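Hypoxanthine-guanine phosphoribosyltransferase (Thermus thermophilus, PDB 3ACD) probably catalyses the magnesium-dependent transfer of a phosphoribosyl group from 5-phospho-alpha-D-ribose 1-diphosphate to hypoxanthine or guanine, salvaging purines as IMP and GMP. Local coordinates at residues A18-R22 and Y146-E150; G95-V101 and P123-A129. All blocks are in the same frame, centred on the assembly; numbering follows the deposited sequence.

The two contacts illustrate two ways of assembling an alpha/beta domain: strand pairing within the sheet and a helix laid on it. Interaction 2 pairs strands 97-102 and 125-130 in the middle of the sheet, whereas interaction 1 fastens helix 16-33 to strand 146-150, the next neighbour of 125-130. Their centres lie 20 Å apart. Along the chain, 95-101 and 123-129 both fall between 18-22 and 146-150, so a strand late in the sequence returns to a helix near its start. Tyr-146 joins the two contacts: its N lies 3.0 Å from Val-128 O, and its OH 2.9 Å from Arg-127 NH1. All four segments lie in one phosphoribosyltransferase domain, whose sheet leads into the loops that hold IMP.

Interaction 1. Residues A18-R22 and Y146-E150; sequences AIKKR and YLGFE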
loop_
_atom_site.group_PDB
_atom_site.type_symbol
_atom_site.label_atom_id
_atom_site.label_comp_id
_atom_site.label_asym_id
_atom_site.label_seq_id
_atom_site.Cartn_x
_atom_site.Cartn_y
_atom_site.Cartn_z
ATOM N N ALA A 18 -15.947 8.128 -6.952
ATOM C CA ALA A 18 -15.674 9.494 -6.520
ATOM C C ALA A 18 -14.241 9.593 -6.005
ATOM O O ALA A 18 -13.545 10.579 -6.255
ATOM C CB ALA A 18 -16.652 9.903 -5.425
ATOM N N ILE A 19 -13.807 8.564 -5.285
ATOM C CA ILE A 19 -12.452 8.538 -4.745
ATOM C C ILE A 19 -11.440 8.452 -5.883
ATOM O O ILE A 19 -10.434 9.164 -5.887
ATOM C CB ILE A 19 -12.240 7.336 -3.790
ATOM C CG1 ILE A 19 -13.161 7.473 -2.570
ATOM C CG2 ILE A 19 -10.778 7.282 -3.332
ATOM C CD1 ILE A 19 -13.102 6.305 -1.605
ATOM N N LYS A 20 -11.710 7.583 -6.853
ATOM C CA LYS A 20 -10.800 7.424 -7.982
ATOM C C LYS A 20 -10.575 8.743 -8.712
ATOM O O LYS A 20 -9.437 9.118 -9.002
ATOM C CB LYS A 20 -11.342 6.380 -8.964
ATOM C CG LYS A 20 -10.445 6.170 -10.181
ATOM C CD LYS A 20 -11.010 5.120 -11.133
ATOM C CE LYS A 20 -10.129 4.978 -12.371
ATOM N NZ LYS A 20 -10.708 4.045 -13.376
ATOM N N LYS A 21 -11.663 9.448 -9.007
ATOM C CA LYS A 21 -11.578 10.725 -9.702
ATOM C C LYS A 21 -10.804 11.772 -8.909
ATOM O O LYS A 21 -9.973 12.484 -9.464
ATOM C CB LYS A 21 -12.981 11.261 -10.008
ATOM C CG LYS A 21 -13.633 10.660 -11.243
ATOM C CD LYS A 21 -12.880 11.056 -12.506
ATOM C CE LYS A 21 -13.538 10.488 -13.757
ATOM N NZ LYS A 21 -14.931 10.984 -13.944
ATOM N N ARG A 22 -11.076 11.866 -7.614
ATOM C CA ARG A 22 -10.391 12.844 -6.776
ATOM C C ARG A 22 -8.896 12.553 -6.660
ATOM O O ARG A 22 -8.065 13.461 -6.747
ATOM C CB ARG A 22 -11.028 12.881 -5.384
ATOM C CG ARG A 22 -10.472 13.972 -4.476
ATOM C CD ARG A 22 -10.560 15.341 -5.141
ATOM N NE ARG A 22 -9.969 16.394 -4.318
ATOM C CZ ARG A 22 -9.433 17.506 -4.805
ATOM N NH1 ARG A 22 -9.415 17.711 -6.115
ATOM N NH2 ARG A 22 -8.904 18.408 -3.987
ATOM N N TYR A 146 -2.786 18.922 -0.349
ATOM C CA TYR A 146 -3.538 18.101 -1.287
ATOM C C TYR A 146 -4.551 17.279 -0.500
ATOM O O TYR A 146 -4.241 16.205 0.020
ATOM C CB TYR A 146 -2.573 17.197 -2.052
ATOM C CG TYR A 146 -1.479 17.979 -2.731
ATOM C CD1 TYR A 146 -1.744 18.748 -3.866
ATOM C CD2 TYR A 146 -0.186 17.996 -2.211
ATOM C CE1 TYR A 146 -0.745 19.517 -4.463
ATOM C CE2 TYR A 146 0.816 18.758 -2.798
ATOM C CZ TYR A 146 0.531 19.515 -3.922
ATOM O OH TYR A 146 1.524 20.268 -4.497
ATOM N N LEU A 147 -5.768 17.801 -0.419
ATOM C CA LEU A 147 -6.833 17.146 0.324
ATOM C C LEU A 147 -7.868 16.507 -0.584
ATOM O O LEU A 147 -8.349 17.127 -1.529
ATOM C CB LEU A 147 -7.527 18.160 1.237
ATOM C CG LEU A 147 -8.732 17.633 2.018
ATOM C CD1 LEU A 147 -8.286 16.527 2.968
ATOM C CD2 LEU A 147 -9.387 18.780 2.787
ATOM N N GLY A 148 -8.211 15.260 -0.290
ATOM C CA GLY A 148 -9.208 14.584 -1.092
ATOM C C GLY A 148 -10.585 15.149 -0.798
ATOM O O GLY A 148 -11.222 15.751 -1.667
ATOM N N PHE A 149 -11.035 14.980 0.440
ATOM C CA PHE A 149 -12.364 15.443 0.835
ATOM C C PHE A 149 -12.420 15.984 2.260
ATOM O O PHE A 149 -11.837 15.403 3.179
ATOM C CB PHE A 149 -13.362 14.281 0.755
ATOM C CG PHE A 149 -13.393 13.583 -0.573
ATOM C CD1 PHE A 149 -14.247 14.015 -1.584
ATOM C CD2 PHE A 149 -12.579 12.477 -0.806
ATOM C CE1 PHE A 149 -14.290 13.351 -2.814
ATOM C CE2 PHE A 149 -12.615 11.809 -2.029
ATOM C CZ PHE A 149 -13.472 12.245 -3.034
ATOM N N GLU A 150 -13.132 17.091 2.448
ATOM C CA GLU A 150 -13.313 17.627 3.789
ATOM C C GLU A 150 -14.655 17.049 4.225
ATOM O O GLU A 150 -15.640 17.143 3.490
ATOM C CB GLU A 150 -13.379 19.152 3.777
ATOM C CG GLU A 150 -13.678 19.739 5.144
ATOM C CD GLU A 150 -13.711 21.248 5.131
ATOM O OE1 GLU A 150 -12.627 21.869 5.133
ATOM O OE2 GLU A 150 -14.825 21.809 5.101
#
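Arg-22 reaches from helix 16-33 to the corner of the broken strand 146-150, where its guanidinium group meets two successive backbone carbonyls. NE donates to Gly-148 O at 3.0 Å, approaching in the carbonyl plane on a lone pair, with an N-H...O angle of 143°. NH2 donates to Leu-147 O over 2.8 Å, this time nearly along the C=O axis, and NE adds a weak bond to the same oxygen. Both carbonyls lie at the guanidinium edge, somewhat tilted from its plane. CG stands anti to the backbone N (chi1 -174°) and the chain then bends at chi2 (54°), which carries NE and NH2 to the corner. The remaining nitrogen, NH1, forms a salt bridge with Glu-25 on the same helix, so all three guanidinium nitrogens have a partner.

The apolar part of the contact centres on Phe-149. Arg-22 CG lies over one face of the ring in a CH-pi contact, 4.1 Å from its centroid, while Arg-22 CB packs 3.4 Å from Phe-149 CZ. Ala-18 O lies at the ring edge, in its plane, 3.6 Å from Phe-149 CZ; this oxygen also accepts the helical bond from Arg-22 N. Ile-19 CG1 adds a looser apolar touch at CE2. Shortened to alanine, position 22 would probably leave the carbonyls of Leu-147 and Gly-148 without these donors and uncover one face of the Phe-149 ring.

Gly-148 marks the turn in the strand, and Phe-149 packs beyond it on Leu-132. The contact is thus a helix laid against one strand of the parallel alpha/beta sheet of a type I phosphoribosyltransferase, with the side chain of Leu-147 about 11 Å from the bound IMP.

Interaction 2. Residues G95-V101 and P123-A129; sequences GRDVIVV and PASVRVA
Val-98 and Val-100 exchange backbone hydrogen bonds with strand 125-129 in regular parallel register. Val-98 N donates to Ser-125 O and Val-98 O accepts from Arg-127 N; one step on, Val-100 N binds Arg-127 O at 2.9 Å and Val-100 O takes Ala-129 N at 2.8 Å. At the entry to the ladder, Ser-125 OG donates to the anti lone pair of Asp-97 OD1 (2.7 Å). The chi1 of Ser-125 (69°) places OG between the backbone N and carbonyl carbon, where it also accepts from a water that donates to Val-98 O.

On the face carrying Val-98, Val-100, Val-126 and Val-128, Val-98 CG2 meets Pro-123 CB at 3.9 Å, and Val-100 CG2 meets Val-126 CG1 at 4.1 Å. Helix 109-119 packs against this face through Leu-114, Leu-115 and Leu-118, making the pair a right-handed beta-alpha-beta crossover of the Rossmann-like phosphoribosyltransferase fold. On the other face, Ile-99 CG2 touches Ala-129 CB, while Phe-51 and Met-52 pack on Val-101.

Farther out, strand 40-45 flanks 97-101, with backbone bonds between Asp-97, Ile-99 and Val-101 and residues His-40 and Ile-42. Arg-96 is anchored by Thr-64 and Thr-38 O.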
loop_
_atom_site.group_PDB
_atom_site.type_symbol
_atom_site.label_atom_id
_atom_site.label_comp_id
_atom_site.label_asym_id
_atom_site.label_seq_id
_atom_site.Cartn_x
_atom_site.Cartn_y
_atom_site.Cartn_z
ATOM N N GLY A 95 17.358 17.439 2.407
ATOM C CA GLY A 95 17.491 17.991 1.071
ATOM C C GLY A 95 16.480 17.481 0.060
ATOM O O GLY A 95 16.563 17.830 -1.114
ATOM N N ARG A 96 15.529 16.657 0.495
ATOM C CA ARG A 96 14.514 16.132 -0.420
ATOM C C ARG A 96 13.224 16.939 -0.319
ATOM O O ARG A 96 12.946 17.567 0.706
ATOM C CB ARG A 96 14.170 14.661 -0.101
ATOM C CG ARG A 96 15.280 13.623 -0.313
ATOM C CD ARG A 96 15.755 13.555 -1.760
ATOM N NE ARG A 96 14.700 13.200 -2.710
ATOM C CZ ARG A 96 14.210 11.974 -2.885
ATOM N NH1 ARG A 96 14.672 10.952 -2.170
ATOM N NH2 ARG A 96 13.259 11.768 -3.789
ATOM N N ASP A 97 12.446 16.926 -1.397
ATOM C CA ASP A 97 11.151 17.594 -1.410
ATOM C C ASP A 97 10.196 16.480 -1.006
ATOM O O ASP A 97 9.819 15.634 -1.815
ATOM C CB ASP A 97 10.842 18.129 -2.806
ATOM C CG ASP A 97 11.744 19.285 -3.183
ATOM O OD1 ASP A 97 11.738 20.296 -2.450
ATOM O OD2 ASP A 97 12.462 19.184 -4.194
ATOM N N VAL A 98 9.839 16.482 0.272
ATOM C CA VAL A 98 8.983 15.460 0.854
ATOM C C VAL A 98 7.482 15.721 0.794
ATOM O O VAL A 98 7.021 16.853 0.943
ATOM C CB VAL A 98 9.363 15.236 2.340
ATOM C CG1 VAL A 98 8.495 14.141 2.953
ATOM C CG2 VAL A 98 10.844 14.876 2.449
ATOM N N ILE A 99 6.727 14.652 0.562
ATOM C CA ILE A 99 5.273 14.732 0.549
ATOM C C ILE A 99 4.778 13.637 1.485
ATOM O O ILE A 99 4.997 12.453 1.233
ATOM C CB ILE A 99 4.658 14.477 -0.847
ATOM C CG1 ILE A 99 5.133 15.531 -1.853
ATOM C CG2 ILE A 99 3.129 14.519 -0.739
ATOM C CD1 ILE A 99 4.619 15.291 -3.270
ATOM N N VAL A 100 4.137 14.039 2.576
ATOM C CA VAL A 100 3.593 13.089 3.539
ATOM C C VAL A 100 2.233 12.646 3.004
ATOM O O VAL A 100 1.444 13.477 2.561
ATOM C CB VAL A 100 3.389 13.746 4.924
ATOM C CG1 VAL A 100 2.771 12.744 5.895
ATOM C CG2 VAL A 100 4.725 14.254 5.464
ATOM N N VAL A 101 1.969 11.344 3.029
ATOM C CA VAL A 101 0.696 10.825 2.545
ATOM C C VAL A 101 -0.050 10.199 3.724
ATOM O O VAL A 101 0.333 9.141 4.235
ATOM C CB VAL A 101 0.906 9.776 1.427
ATOM C CG1 VAL A 101 -0.442 9.270 0.926
ATOM C CG2 VAL A 101 1.695 10.400 0.277
ATOM N N PRO A 123 14.539 18.775 5.421
ATOM C CA PRO A 123 14.245 18.416 4.031
ATOM C C PRO A 123 14.179 19.717 3.231
ATOM O O PRO A 123 14.052 20.791 3.818
ATOM C CB PRO A 123 12.889 17.724 4.140
ATOM C CG PRO A 123 12.248 18.434 5.281
ATOM C CD PRO A 123 13.373 18.535 6.287
ATOM N N ALA A 124 14.277 19.632 1.910
ATOM C CA ALA A 124 14.212 20.832 1.076
ATOM C C ALA A 124 12.837 21.485 1.222
ATOM O O ALA A 124 12.699 22.708 1.160
ATOM C CB ALA A 124 14.473 20.471 -0.382
ATOM N N SER A 125 11.816 20.655 1.415
ATOM C CA SER A 125 10.454 21.145 1.585
ATOM C C SER A 125 9.561 19.991 2.005
ATOM O O SER A 125 9.923 18.826 1.845
ATOM C CB SER A 125 9.919 21.742 0.279
ATOM O OG SER A 125 9.719 20.738 -0.702
ATOM N N VAL A 126 8.400 20.324 2.553
ATOM C CA VAL A 126 7.447 19.311 2.977
ATOM C C VAL A 126 6.025 19.768 2.700
ATOM O O VAL A 126 5.631 20.868 3.088
ATOM C CB VAL A 126 7.540 19.012 4.495
ATOM C CG1 VAL A 126 6.515 17.941 4.872
ATOM C CG2 VAL A 126 8.941 18.561 4.866
ATOM N N ARG A 127 5.269 18.927 2.006
ATOM C CA ARG A 127 3.869 19.206 1.739
ATOM C C ARG A 127 3.093 17.982 2.192
ATOM O O ARG A 127 3.662 16.900 2.336
ATOM C CB ARG A 127 3.621 19.501 0.259
ATOM C CG ARG A 127 4.014 20.927 -0.114
ATOM C CD ARG A 127 3.511 21.340 -1.488
ATOM N NE ARG A 127 3.852 22.734 -1.756
ATOM C CZ ARG A 127 3.549 23.385 -2.873
ATOM N NH1 ARG A 127 2.889 22.771 -3.847
ATOM N NH2 ARG A 127 3.908 24.655 -3.017
ATOM N N VAL A 128 1.799 18.153 2.424
ATOM C CA VAL A 128 0.973 17.056 2.906
ATOM C C VAL A 128 -0.185 16.695 1.986
ATOM O O VAL A 128 -0.894 17.569 1.486
ATOM C CB VAL A 128 0.392 17.399 4.304
ATOM C CG1 VAL A 128 -0.548 16.301 4.775
ATOM C CG2 VAL A 128 1.524 17.595 5.299
ATOM N N ALA A 129 -0.358 15.398 1.765
ATOM C CA ALA A 129 -1.462 14.888 0.961
ATOM C C ALA A 129 -2.259 14.010 1.919
ATOM O O ALA A 129 -1.694 13.140 2.579
ATOM C CB ALA A 129 -0.942 14.061 -0.207
HETATM O O HOH W 1 7.599 18.932 -0.843
#